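Local atomic coordinates of Apc35852 (Geobacillus stearothermophilus, PDB entry 1U9C), a protein that is of unknown function but belongs to the DJ-1/PfpI family, whose members include proteins described as chaperones and cysteine proteases. Residues 143-146 with 147-150; 169-173 with 174-178; 63-66 with 67-71; 25-28 with 29-32; 34-37 with 38-42. All blocks are in the same frame, centred on the assembly; numbering follows the deposited sequence.

Overall arrangement
All five contacts are local, joining residues next to each other in sequence, and they follow one another along the chain without nesting or crossing. Interaction 4 leads the loop after strand 22-23 into helix 28-40, and interaction 5 holds the last turns and the end of that helix. Interaction 3 opens helix 70-75, its Trp69 lying against Leu28, Glu29 and Ala32 of interaction 4, while Ser68 meets Leu36 of interaction 5. Much later, interaction 1 turns the chain before strand 151-152 and interaction 2 starts helix 173-179; these two touch where Val147 CG2 packs against Leu177 O. The centres of interactions 1 and 3 lie about 36 Å apart, on opposite sides of the chain's centre.

Interaction 1. Residues 143-146 with 147-150; sequences GTPI and VKGK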
loop_
_atom_site.group_PDB
_atom_site.type_symbol
_atom_site.label_atom_id
_atom_site.label_comp_id
_atom_site.label_asym_id
_atom_site.label_seq_id
_atom_site.Cartn_x
_atom_site.Cartn_y
_atom_site.Cartn_z
ATOM N N GLY A 143 17.665 -12.820 -1.746
ATOM C CA GLY A 143 16.759 -13.193 -2.841
ATOM C C GLY A 143 15.436 -13.816 -2.417
ATOM O O GLY A 143 14.546 -14.030 -3.258
ATOM N N THR A 144 15.295 -14.108 -1.132
ATOM C CA THR A 144 14.063 -14.689 -0.595
ATOM C C THR A 144 12.919 -13.674 -0.701
ATOM O O THR A 144 13.070 -12.559 -0.213
ATOM C CB THR A 144 14.257 -15.031 0.896
ATOM O OG1 THR A 144 15.283 -16.014 1.074
ATOM C CG2 THR A 144 12.985 -15.652 1.511
ATOM N N PRO A 145 11.784 -14.048 -1.282
ATOM C CA PRO A 145 10.664 -13.104 -1.313
ATOM C C PRO A 145 10.261 -12.665 0.084
ATOM O O PRO A 145 10.165 -13.497 1.011
ATOM C CB PRO A 145 9.533 -13.910 -1.943
ATOM C CG PRO A 145 10.205 -14.819 -2.816
ATOM C CD PRO A 145 11.419 -15.295 -1.973
ATOM N N ILE A 146 10.046 -11.362 0.251
ATOM C CA ILE A 146 9.598 -10.840 1.539
ATOM C C ILE A 146 8.327 -11.542 2.051
ATOM O O ILE A 146 8.217 -11.785 3.256
ATOM C CB ILE A 146 9.407 -9.304 1.489
ATOM C CG1 ILE A 146 10.769 -8.600 1.298
ATOM C CG2 ILE A 146 8.696 -8.840 2.738
ATOM C CD1 ILE A 146 10.702 -7.186 0.848
ATOM N N VAL A 147 7.391 -11.879 1.156
ATOM C CA VAL A 147 6.141 -12.550 1.568
ATOM C C VAL A 147 6.207 -14.067 1.767
ATOM O O VAL A 147 5.204 -14.683 2.128
ATOM C CB VAL A 147 4.975 -12.252 0.608
ATOM C CG1 VAL A 147 4.788 -10.767 0.499
ATOM C CG2 VAL A 147 5.203 -12.840 -0.784
ATOM N N LYS A 148 7.345 -14.677 1.468
ATOM C CA LYS A 148 7.462 -16.118 1.603
ATOM C C LYS A 148 7.229 -16.597 3.026
ATOM O O LYS A 148 7.910 -16.162 3.949
ATOM C CB LYS A 148 8.827 -16.609 1.077
ATOM C CG LYS A 148 9.117 -18.077 1.330
ATOM C CD LYS A 148 10.307 -18.583 0.527
ATOM C CE LYS A 148 10.614 -20.065 0.836
ATOM N NZ LYS A 148 11.476 -20.740 -0.187
ATOM N N GLY A 149 6.256 -17.499 3.193
ATOM C CA GLY A 149 5.922 -18.059 4.510
ATOM C C GLY A 149 5.152 -17.133 5.427
ATOM O O GLY A 149 4.912 -17.451 6.591
ATOM N N LYS A 150 4.744 -15.997 4.888
ATOM C CA LYS A 150 4.036 -14.991 5.680
ATOM C C LYS A 150 2.535 -15.007 5.403
ATOM O O LYS A 150 2.125 -15.254 4.262
ATOM C CB LYS A 150 4.559 -13.595 5.348
ATOM C CG LYS A 150 6.033 -13.345 5.647
ATOM C CD LYS A 150 6.344 -13.455 7.124
ATOM C CE LYS A 150 5.874 -12.221 7.883
ATOM N NZ LYS A 150 6.889 -11.138 7.817
HETATM O O HOH W 1 10.056 -14.425 3.782
#
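Pro145 and Lys148 face each other across a tight bend, with Pro145 CB 4.1 Å from Lys148 CB. From there the lysine departs. With CG anti to the backbone N (chi1 173°) and an extended chain beyond it, the side chain runs past Thr144 at about a right angle, where its CD lies 4.1 Å from Thr144 CG2. The threonine offers its methyl to the lysine, while its OG1 is hydrogen-bonded to Asp142. Ile146 and Val147, at the two corners of the bend, send their side chains away from it. Ile146 packs on Leu115 and Ala119 of helix 109-120, and Val147 on Leu135 and Ala182, so the two corner residues face the protein interior while Lys148 lies at the surface.

The backbone bond that closes the bend runs from Lys148 N to Pro145 O, 3.1 Å long and fairly straight at 158°. Water 1 donates to the same Pro145 O at 2.9 Å and to Lys148 O, although other acceptors compete for its protons. Lys150 touches the bend through CG alone, 3.6 Å from Ile146 O, before its chain bends at chi2, chi3 and chi4.

Lys150 N is bonded in turn to Val147 O at 3.1 Å, with Gly149 supplying the positive phi that suits the third position of such a turn. The arrangement is that of two overlapping beta turns, type I from Pro145 to Lys148 and type II from Val147 to Lys150, which carry the loop round into strand 151-152.

Interaction 2. Residues 169-173 with 174-178; sequences MPFLL and ESTLR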
loop_
_atom_site.group_PDB
_atom_site.type_symbol
_atom_site.label_atom_id
_atom_site.label_comp_id
_atom_site.label_asym_id
_atom_site.label_seq_id
_atom_site.Cartn_x
_atom_site.Cartn_y
_atom_site.Cartn_z
ATOM N N MET A 169 -5.331 -6.892 -16.039
ATOM C CA MET A 169 -4.203 -6.871 -15.128
ATOM C C MET A 169 -3.062 -7.676 -15.720
ATOM O O MET A 169 -3.269 -8.707 -16.352
ATOM C CB MET A 169 -4.596 -7.504 -13.800
ATOM C CG MET A 169 -5.569 -6.668 -13.021
ATOM S SD MET A 169 -5.068 -4.984 -12.588
ATOM C CE MET A 169 -5.916 -4.097 -13.916
ATOM N N PRO A 170 -1.841 -7.179 -15.500
ATOM C CA PRO A 170 -0.632 -7.838 -15.941
ATOM C C PRO A 170 -0.405 -9.172 -15.245
ATOM O O PRO A 170 0.311 -10.031 -15.789
ATOM C CB PRO A 170 0.457 -6.828 -15.585
ATOM C CG PRO A 170 -0.069 -6.065 -14.612
ATOM C CD PRO A 170 -1.540 -5.877 -14.886
ATOM N N PHE A 171 -0.990 -9.287 -14.055
ATOM C CA PHE A 171 -1.018 -10.532 -13.267
ATOM C C PHE A 171 -2.117 -10.364 -12.237
ATOM O O PHE A 171 -2.590 -9.255 -11.994
ATOM C CB PHE A 171 0.311 -10.748 -12.548
ATOM C CG PHE A 171 0.690 -9.603 -11.624
ATOM C CD1 PHE A 171 0.380 -9.649 -10.276
ATOM C CD2 PHE A 171 1.374 -8.510 -12.127
ATOM C CE1 PHE A 171 0.731 -8.587 -9.450
ATOM C CE2 PHE A 171 1.713 -7.458 -11.320
ATOM C CZ PHE A 171 1.404 -7.500 -9.969
ATOM N N LEU A 172 -2.548 -11.442 -11.609
ATOM C CA LEU A 172 -3.525 -11.347 -10.529
ATOM C C LEU A 172 -2.773 -11.314 -9.189
ATOM O O LEU A 172 -1.899 -12.131 -8.942
ATOM C CB LEU A 172 -4.559 -12.484 -10.547
ATOM C CG LEU A 172 -5.572 -12.445 -11.684
ATOM C CD1 LEU A 172 -6.625 -13.497 -11.508
ATOM C CD2 LEU A 172 -6.186 -11.053 -11.817
ATOM N N LEU A 173 -3.105 -10.351 -8.357
ATOM C CA LEU A 173 -2.337 -10.088 -7.151
ATOM C C LEU A 173 -2.372 -11.216 -6.096
ATOM O O LEU A 173 -1.332 -11.689 -5.689
ATOM C CB LEU A 173 -2.818 -8.782 -6.558
ATOM C CG LEU A 173 -2.131 -8.335 -5.269
ATOM C CD1 LEU A 173 -0.670 -8.309 -5.466
ATOM C CD2 LEU A 173 -2.592 -6.952 -4.857
ATOM N N GLU A 174 -3.558 -11.671 -5.739
ATOM C CA GLU A 174 -3.669 -12.773 -4.765
ATOM C C GLU A 174 -2.924 -14.018 -5.278
ATOM O O GLU A 174 -2.116 -14.661 -4.584
ATOM C CB GLU A 174 -5.154 -13.116 -4.498
ATOM C CG GLU A 174 -5.390 -14.480 -3.829
ATOM C CD GLU A 174 -6.868 -14.850 -3.651
ATOM O OE1 GLU A 174 -7.809 -14.095 -4.021
ATOM O OE2 GLU A 174 -7.117 -15.972 -3.118
ATOM N N SER A 175 -3.198 -14.357 -6.536
ATOM C CA SER A 175 -2.582 -15.515 -7.159
ATOM C C SER A 175 -1.075 -15.420 -7.131
ATOM O O SER A 175 -0.366 -16.390 -6.855
ATOM C CB SER A 175 -3.032 -15.590 -8.619
ATOM O OG SER A 175 -4.380 -16.018 -8.653
ATOM N N THR A 176 -0.591 -14.220 -7.434
ATOM C CA THR A 176 0.834 -14.015 -7.529
ATOM C C THR A 176 1.504 -14.041 -6.150
ATOM O O THR A 176 2.602 -14.589 -5.968
ATOM C CB THR A 176 1.128 -12.770 -8.414
ATOM O OG1 THR A 176 0.579 -13.010 -9.720
ATOM C CG2 THR A 176 2.605 -12.620 -8.716
ATOM N N LEU A 177 0.851 -13.427 -5.157
ATOM C CA LEU A 177 1.372 -13.498 -3.802
ATOM C C LEU A 177 1.468 -14.932 -3.298
ATOM O O LEU A 177 2.457 -15.324 -2.682
ATOM C CB LEU A 177 0.489 -12.705 -2.839
ATOM C CG LEU A 177 0.539 -11.203 -2.970
ATOM C CD1 LEU A 177 -0.635 -10.603 -2.234
ATOM C CD2 LEU A 177 1.877 -10.650 -2.523
ATOM N N ARG A 178 0.450 -15.735 -3.567
ATOM C CA ARG A 178 0.539 -17.158 -3.224
ATOM C C ARG A 178 1.656 -17.894 -3.984
ATOM O O ARG A 178 2.411 -18.662 -3.408
ATOM C CB ARG A 178 -0.801 -17.848 -3.415
ATOM C CG ARG A 178 -0.746 -19.306 -3.124
ATOM C CD ARG A 178 -2.043 -20.048 -3.390
ATOM N NE ARG A 178 -3.171 -19.376 -2.746
ATOM C CZ ARG A 178 -4.038 -18.578 -3.352
ATOM N NH1 ARG A 178 -5.010 -18.043 -2.648
ATOM N NH2 ARG A 178 -3.951 -18.316 -4.662
#
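The ring of Phe171 overlaps Thr176, its CD1 3.4 Å from Thr176 OG1, at the first turn of helix 173-179, where Leu172 occupies the N-cap position. A chi1 of 58° places the ring between the backbone N and the carbonyl carbon of Phe171, and the two side chains meet at about a right angle. Beyond the contact Phe171 also reaches Met102 of helix 101-104.

Thr176 grips Leu172 O twice. Its hydroxyl donates to that oxygen at 2.7 Å and its backbone N at 2.9 Å, both donors tilted from the carbonyl plane. A valine here, lacking the hydroxyl, would probably leave Leu172 O held by the backbone N alone and the first turn less firmly tied. One residue on, Leu177 N bonds to Leu173 O at 2.8 Å, while Leu173 CD1 and Leu177 CD1 pack 4.0 Å apart on the buried side.

Toward helix 157-163, Ser175 OG bonds to the carboxylate and Glu174 OE1 to the backbone N of Asp157. The other oxygen of Glu174 forms a salt bridge one turn along: Arg178 NH1 lies 3.0 Å from Glu174 OE2, which sits in the guanidinium plane and uses its anti lone pair.

Interaction 3. Residues 63-66 with 67-71; sequences NEKD and PSWAE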
loop_
_atom_site.group_PDB
_atom_site.type_symbol
_atom_site.label_atom_id
_atom_site.label_comp_id
_atom_site.label_asym_id
_atom_site.label_seq_id
_atom_site.Cartn_x
_atom_site.Cartn_y
_atom_site.Cartn_z
ATOM N N ASN A 63 -15.843 10.118 -4.890
ATOM C CA ASN A 63 -17.212 10.585 -4.826
ATOM C C ASN A 63 -17.800 10.828 -3.453
ATOM O O ASN A 63 -18.853 11.361 -3.385
ATOM C CB ASN A 63 -18.163 9.638 -5.565
ATOM C CG ASN A 63 -17.998 9.654 -7.035
ATOM O OD1 ASN A 63 -17.456 10.593 -7.619
ATOM N ND2 ASN A 63 -18.684 8.728 -7.675
ATOM N N GLU A 64 -17.115 10.308 -2.442
ATOM C CA GLU A 64 -17.589 10.413 -1.053
ATOM C C GLU A 64 -16.538 10.863 -0.071
ATOM O O GLU A 64 -16.275 10.248 0.945
ATOM C CB GLU A 64 -18.223 9.073 -0.607
ATOM C CG GLU A 64 -19.380 8.571 -1.429
ATOM C CD GLU A 64 -20.507 9.549 -1.482
ATOM O OE1 GLU A 64 -20.634 10.436 -0.583
ATOM O OE2 GLU A 64 -21.408 9.507 -2.363
ATOM N N LYS A 65 -15.917 11.951 -0.428
ATOM C CA LYS A 65 -14.826 12.486 0.403
ATOM C C LYS A 65 -15.344 12.939 1.775
ATOM O O LYS A 65 -16.356 13.664 1.872
ATOM C CB LYS A 65 -14.198 13.645 -0.381
ATOM C CG LYS A 65 -13.477 13.193 -1.658
ATOM C CD LYS A 65 -12.934 14.419 -2.441
ATOM C CE LYS A 65 -12.291 14.016 -3.743
ATOM N NZ LYS A 65 -11.943 15.268 -4.462
ATOM N N ASP A 66 -14.664 12.478 2.833
ATOM C CA ASP A 66 -14.955 12.846 4.219
ATOM C C ASP A 66 -14.392 14.256 4.409
ATOM O O ASP A 66 -13.229 14.547 3.951
ATOM C CB ASP A 66 -14.314 11.812 5.152
ATOM C CG ASP A 66 -14.724 11.856 6.582
ATOM O OD1 ASP A 66 -14.886 12.932 7.188
ATOM O OD2 ASP A 66 -14.820 10.782 7.257
ATOM N N PRO A 67 -15.116 15.116 5.096
ATOM C CA PRO A 67 -14.557 16.416 5.453
ATOM C C PRO A 67 -13.249 16.379 6.200
ATOM O O PRO A 67 -12.405 17.227 5.994
ATOM C CB PRO A 67 -15.634 17.005 6.313
ATOM C CG PRO A 67 -16.910 16.343 5.807
ATOM C CD PRO A 67 -16.543 14.985 5.438
ATOM N N SER A 68 -12.985 15.308 6.915
ATOM C CA SER A 68 -11.745 15.162 7.638
ATOM C C SER A 68 -10.549 15.007 6.725
ATOM O O SER A 68 -9.408 15.119 7.191
ATOM C CB SER A 68 -11.846 13.990 8.628
ATOM O OG SER A 68 -11.936 12.785 7.905
ATOM N N TRP A 69 -10.721 14.632 5.463
ATOM C CA TRP A 69 -9.631 14.364 4.518
ATOM C C TRP A 69 -8.978 15.566 3.828
ATOM O O TRP A 69 -8.097 15.412 2.979
ATOM C CB TRP A 69 -10.124 13.415 3.405
ATOM C CG TRP A 69 -10.668 12.135 3.902
ATOM C CD1 TRP A 69 -10.643 11.640 5.156
ATOM C CD2 TRP A 69 -11.246 11.133 3.074
ATOM N NE1 TRP A 69 -11.225 10.386 5.188
ATOM C CE2 TRP A 69 -11.608 10.076 3.916
ATOM C CE3 TRP A 69 -11.542 11.050 1.709
ATOM C CZ2 TRP A 69 -12.269 8.924 3.414
ATOM C CZ3 TRP A 69 -12.150 9.868 1.242
ATOM C CH2 TRP A 69 -12.487 8.877 2.101
ATOM N N ALA A 70 -9.372 16.768 4.228
ATOM C CA ALA A 70 -8.905 17.971 3.551
ATOM C C ALA A 70 -7.359 18.026 3.479
ATOM O O ALA A 70 -6.788 18.286 2.428
ATOM C CB ALA A 70 -9.391 19.200 4.251
ATOM N N GLU A 71 -6.687 17.808 4.599
ATOM C CA GLU A 71 -5.242 17.892 4.589
ATOM C C GLU A 71 -4.592 16.751 3.797
ATOM O O GLU A 71 -3.576 16.903 3.118
ATOM C CB GLU A 71 -4.711 17.901 6.021
ATOM C CG GLU A 71 -4.997 19.205 6.726
ATOM C CD GLU A 71 -4.933 19.008 8.215
ATOM O OE1 GLU A 71 -5.938 18.535 8.860
ATOM O OE2 GLU A 71 -3.850 19.313 8.718
HETATM O O HOH W 2 -12.541 10.780 9.764
#
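A chi1 of -168° turns the Asp66 carboxylate away from its own N, swinging it toward Ser68, and sets CB against the indole of Trp69. Trp69, whose CG stands anti to the carbonyl carbon (chi1 -57°), lays its ring back along the incoming chain. The result is a CH-pi contact: Asp66 CB stands 3.4 Å from the centroid of the five-membered ring of Trp69, almost directly over its face. Further along the indole, Trp69 CE3 lies 3.8 Å from Lys65 CA, so that two successive residues border the same ring system.

The carboxylate is held at the same time. Ser68 N donates to Asp66 OD1 at 3.1 Å along a nearly straight line (173°), arriving from above the carboxylate plane. Ser68 OG, 3.0 Å from Asp66 OD1, adds at most a weak and unsettled bond, and it also meets water 2 at 2.8 Å. The main-chain carbonyl of Asp66 takes up the next amide, Trp69 N, at 2.9 Å, so both ends of the residue are tied to the turn.

Behind the contact, the indole packs on Glu29 and Ala32 of helix 28-40. Replacing Trp69 by alanine is likely to open a gap between the loop and that helix and leave Asp66 CB without the ring it rests on.

Side-chain oxygen to the second amide and main-chain oxygen to the third make an Asx turn coupled to a 3-10 turn, the Asx motif by which an aspartate commonly begins a helical segment, here the one leading into helix 70-75.

Interaction 4. Residues 25-28 with 29-32; sequences GLWL and EEFA
Trp27 meets Glu30 from its first side-chain carbon onward: Trp27 CB lies 3.7 Å from Glu30 OE1. The next atom, CG, is 3.9 Å from Glu30 OE2, and CD1 follows at 3.8 Å from the same oxygen, while also lying close to the backbone N of Glu29. The indole, directed by a chi1 of -164°, runs obliquely past the carboxylate, their planes about 30° apart. At the ring's edge NE1 donates to water 3 at 2.8 Å, in the plane of the ring, and that water donates a hydrogen bond to Glu29 OE1. Beyond the segments the indole touches Ser61 and Pro206.

The backbone beneath this pair starts helix 28-40. Glu30 N reaches back to Trp27 O at 3.0 Å, and Ala32 N bonds to Leu28 O at 2.9 Å, while Ser61 OG is hydrogen-bonded to Leu28 N. On the buried side Leu26 CD2 rests 3.9 Å from Phe31 CB, and the ring of Phe31 goes on to Met10 and Val12 of strand 7-12.

Glu30 is buried. Its OE1 accepts a weak bond from Gly97 N, and its OE2 lies near the 3-sulfinoalanine formed from Cys129, a neighbourhood consistent with the glutamate and oxidised cysteine of DJ-1 relatives. The water link from the indole probably limits how far Glu29 can turn, and the carbon flank of Trp27, together with the bond from Gly97, is likely to restrict the rotation of Glu30 and so keep its oxygens beside the modified cysteine.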
loop_
_atom_site.group_PDB
_atom_site.type_symbol
_atom_site.label_atom_id
_atom_site.label_comp_id
_atom_site.label_asym_id
_atom_site.label_seq_id
_atom_site.Cartn_x
_atom_site.Cartn_y
_atom_site.Cartn_z
ATOM N N GLY A 25 -5.912 5.193 -10.785
ATOM C CA GLY A 25 -5.005 6.008 -9.940
ATOM C C GLY A 25 -5.010 5.457 -8.527
ATOM O O GLY A 25 -5.228 4.312 -8.342
ATOM N N LEU A 26 -4.703 6.325 -7.577
ATOM C CA LEU A 26 -4.762 6.006 -6.146
ATOM C C LEU A 26 -6.188 5.914 -5.697
ATOM O O LEU A 26 -7.048 6.722 -6.084
ATOM C CB LEU A 26 -4.092 7.151 -5.388
ATOM C CG LEU A 26 -4.364 7.209 -3.887
ATOM C CD1 LEU A 26 -3.809 6.056 -3.111
ATOM C CD2 LEU A 26 -3.802 8.540 -3.369
ATOM N N TRP A 27 -6.505 4.900 -4.887
ATOM C CA TRP A 27 -7.799 4.830 -4.248
ATOM C C TRP A 27 -7.769 5.742 -3.015
ATOM O O TRP A 27 -7.139 5.401 -2.020
ATOM C CB TRP A 27 -8.167 3.398 -3.804
ATOM C CG TRP A 27 -9.595 3.270 -3.523
ATOM C CD1 TRP A 27 -10.234 3.536 -2.332
ATOM C CD2 TRP A 27 -10.616 2.974 -4.466
ATOM N NE1 TRP A 27 -11.600 3.379 -2.489
ATOM C CE2 TRP A 27 -11.839 3.050 -3.792
ATOM C CE3 TRP A 27 -10.603 2.643 -5.825
ATOM C CZ2 TRP A 27 -13.037 2.805 -4.433
ATOM C CZ3 TRP A 27 -11.808 2.407 -6.454
ATOM C CH2 TRP A 27 -12.972 2.486 -5.776
ATOM N N LEU A 28 -8.414 6.880 -3.116
ATOM C CA LEU A 28 -8.245 7.966 -2.155
ATOM C C LEU A 28 -8.324 7.539 -0.698
ATOM O O LEU A 28 -7.422 7.861 0.107
ATOM C CB LEU A 28 -9.195 9.116 -2.491
ATOM C CG LEU A 28 -9.110 10.274 -1.511
ATOM C CD1 LEU A 28 -7.729 10.925 -1.404
ATOM C CD2 LEU A 28 -10.169 11.292 -1.937
ATOM N N GLU A 29 -9.344 6.796 -0.307
ATOM C CA GLU A 29 -9.542 6.485 1.092
ATOM C C GLU A 29 -8.353 5.742 1.663
ATOM O O GLU A 29 -8.078 5.813 2.872
ATOM C CB GLU A 29 -10.845 5.633 1.277
ATOM C CG GLU A 29 -11.075 5.096 2.682
ATOM C CD GLU A 29 -12.307 4.261 2.856
ATOM O OE1 GLU A 29 -12.940 3.831 1.863
ATOM O OE2 GLU A 29 -12.589 4.012 4.057
ATOM N N GLU A 30 -7.741 4.899 0.859
ATOM C CA GLU A 30 -6.638 4.064 1.313
ATOM C C GLU A 30 -5.399 4.839 1.709
ATOM O O GLU A 30 -4.559 4.319 2.435
ATOM C CB GLU A 30 -6.324 3.004 0.281
ATOM C CG GLU A 30 -7.465 1.985 0.129
ATOM C CD GLU A 30 -7.322 1.059 -0.999
ATOM O OE1 GLU A 30 -6.310 0.985 -1.627
ATOM O OE2 GLU A 30 -8.385 0.380 -1.249
ATOM N N PHE A 31 -5.269 6.041 1.185
ATOM C CA PHE A 31 -4.289 7.030 1.641
ATOM C C PHE A 31 -4.860 7.892 2.769
ATOM O O PHE A 31 -4.225 8.054 3.805
ATOM C CB PHE A 31 -3.852 7.938 0.490
ATOM C CG PHE A 31 -2.945 9.026 0.922
ATOM C CD1 PHE A 31 -1.609 8.786 1.179
ATOM C CD2 PHE A 31 -3.423 10.309 1.187
ATOM C CE1 PHE A 31 -0.785 9.799 1.640
ATOM C CE2 PHE A 31 -2.610 11.303 1.620
ATOM C CZ PHE A 31 -1.301 11.055 1.856
ATOM N N ALA A 32 -6.039 8.455 2.546
ATOM C CA ALA A 32 -6.523 9.511 3.429
ATOM C C ALA A 32 -6.823 8.998 4.840
ATOM O O ALA A 32 -6.484 9.651 5.829
ATOM C CB ALA A 32 -7.770 10.185 2.856
HETATM O O HOH W 3 -13.500 4.224 -0.582
#

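Interaction 5. Residues 34-37 with 38-42; sequences PYLV and FQEKG
Val37 O is gripped by two donors, Lys41 N at 3.2 Å and water 4 at 2.8 Å. The same water donates to Glu40 OE1, bridging that side chain to the helix backbone. Two residues earlier along helix 28-40, Gln39 N bonds to Tyr35 O at 2.8 Å, and the side chains follow the same spacing: Gln39 CG sits over one face of the Tyr35 ring, 4.0 Å from its centroid and 19° off the normal, a CH-pi contact. A chi1 of -71° places CG over the ring; the bend at chi2 then helps bring the amide to within 20° of parallel with it.

One residue further along, Leu36 CG lies 3.7 Å from Glu40 OE2. On the inner side Phe38 turns a face to the backbone, with Pro34 O standing 3.1 Å above the ring plane and Pro34 CB near its CE2. Phe38 then reaches Val8 and Val45 of the central sheet and Val216 of helix 209-221, to which Lys41 is tied by a salt bridge with Glu221.

The chain leaves the helix at Gly42, whose N bonds to Gln39 O at 2.9 Å. Its positive phi and backward bonds are those of a Schellman motif, the common C-terminal helix cap, set just before strand 44-49.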
loop_
_atom_site.group_PDB
_atom_site.type_symbol
_atom_site.label_atom_id
_atom_site.label_comp_id
_atom_site.label_asym_id
_atom_site.label_seq_id
_atom_site.Cartn_x
_atom_site.Cartn_y
_atom_site.Cartn_z
ATOM N N PRO A 34 -5.604 6.257 6.564
ATOM C CA PRO A 34 -4.339 6.043 7.255
ATOM C C PRO A 34 -3.571 7.327 7.563
ATOM O O PRO A 34 -3.005 7.449 8.662
ATOM C CB PRO A 34 -3.595 5.064 6.327
ATOM C CG PRO A 34 -4.722 4.323 5.671
ATOM C CD PRO A 34 -5.713 5.404 5.372
ATOM N N TYR A 35 -3.497 8.221 6.597
ATOM C CA TYR A 35 -2.771 9.490 6.805
ATOM C C TYR A 35 -3.356 10.200 8.045
ATOM O O TYR A 35 -2.579 10.624 8.919
ATOM C CB TYR A 35 -2.937 10.364 5.553
ATOM C CG TYR A 35 -2.245 11.731 5.623
ATOM C CD1 TYR A 35 -0.937 11.840 5.326
ATOM C CD2 TYR A 35 -2.933 12.863 5.970
ATOM C CE1 TYR A 35 -0.296 13.063 5.373
ATOM C CE2 TYR A 35 -2.267 14.108 5.996
ATOM C CZ TYR A 35 -0.974 14.153 5.674
ATOM O OH TYR A 35 -0.314 15.393 5.705
ATOM N N LEU A 36 -4.662 10.286 8.133
ATOM C CA LEU A 36 -5.296 10.986 9.259
ATOM C C LEU A 36 -4.994 10.233 10.563
ATOM O O LEU A 36 -4.702 10.869 11.600
ATOM C CB LEU A 36 -6.826 11.085 9.038
ATOM C CG LEU A 36 -7.710 11.689 10.129
ATOM C CD1 LEU A 36 -7.312 13.134 10.313
ATOM C CD2 LEU A 36 -9.198 11.570 9.858
ATOM N N VAL A 37 -5.101 8.896 10.604
ATOM C CA VAL A 37 -4.744 8.109 11.781
ATOM C C VAL A 37 -3.331 8.425 12.232
ATOM O O VAL A 37 -3.074 8.692 13.438
ATOM C CB VAL A 37 -4.921 6.563 11.515
ATOM C CG1 VAL A 37 -4.241 5.692 12.622
ATOM C CG2 VAL A 37 -6.397 6.178 11.368
ATOM N N PHE A 38 -2.376 8.401 11.294
ATOM C CA PHE A 38 -0.986 8.659 11.659
ATOM C C PHE A 38 -0.745 10.097 12.130
ATOM O O PHE A 38 -0.026 10.327 13.106
ATOM C CB PHE A 38 -0.061 8.295 10.483
ATOM C CG PHE A 38 -0.141 6.854 10.044
ATOM C CD1 PHE A 38 -0.379 5.816 10.922
ATOM C CD2 PHE A 38 0.030 6.542 8.708
ATOM C CE1 PHE A 38 -0.452 4.520 10.500
ATOM C CE2 PHE A 38 -0.045 5.238 8.298
ATOM C CZ PHE A 38 -0.283 4.234 9.196
ATOM N N GLN A 39 -1.356 11.057 11.450
ATOM C CA GLN A 39 -1.263 12.451 11.910
ATOM C C GLN A 39 -1.851 12.592 13.318
ATOM O O GLN A 39 -1.218 13.299 14.152
ATOM C CB GLN A 39 -1.991 13.370 10.912
ATOM C CG GLN A 39 -1.279 13.522 9.622
ATOM C CD GLN A 39 0.025 14.232 9.781
ATOM O OE1 GLN A 39 1.087 13.734 9.418
ATOM N NE2 GLN A 39 -0.038 15.375 10.424
ATOM N N GLU A 40 -2.991 11.942 13.631
ATOM C CA GLU A 40 -3.645 12.019 14.995
ATOM C C GLU A 40 -2.725 11.488 16.055
ATOM O O GLU A 40 -2.784 11.913 17.219
ATOM C CB GLU A 40 -4.946 11.180 15.006
ATOM C CG GLU A 40 -6.153 11.809 14.309
ATOM C CD GLU A 40 -7.336 10.850 14.050
ATOM O OE1 GLU A 40 -7.244 9.587 14.078
ATOM O OE2 GLU A 40 -8.445 11.354 13.764
ATOM N N LYS A 41 -1.920 10.503 15.747
ATOM C CA LYS A 41 -1.011 9.942 16.701
ATOM C C LYS A 41 0.234 10.792 16.874
ATOM O O LYS A 41 1.081 10.485 17.737
ATOM C CB LYS A 41 -0.543 8.544 16.262
ATOM C CG LYS A 41 -1.522 7.445 16.458
ATOM C CD LYS A 41 -1.875 7.190 17.946
ATOM C CE LYS A 41 -0.751 6.674 18.799
ATOM N NZ LYS A 41 -1.245 6.375 20.208
ATOM N N GLY A 42 0.400 11.818 16.053
ATOM C CA GLY A 42 1.562 12.680 16.133
ATOM C C GLY A 42 2.788 12.200 15.395
ATOM O O GLY A 42 3.884 12.675 15.622
HETATM O O HOH W 4 -4.850 7.869 15.483
#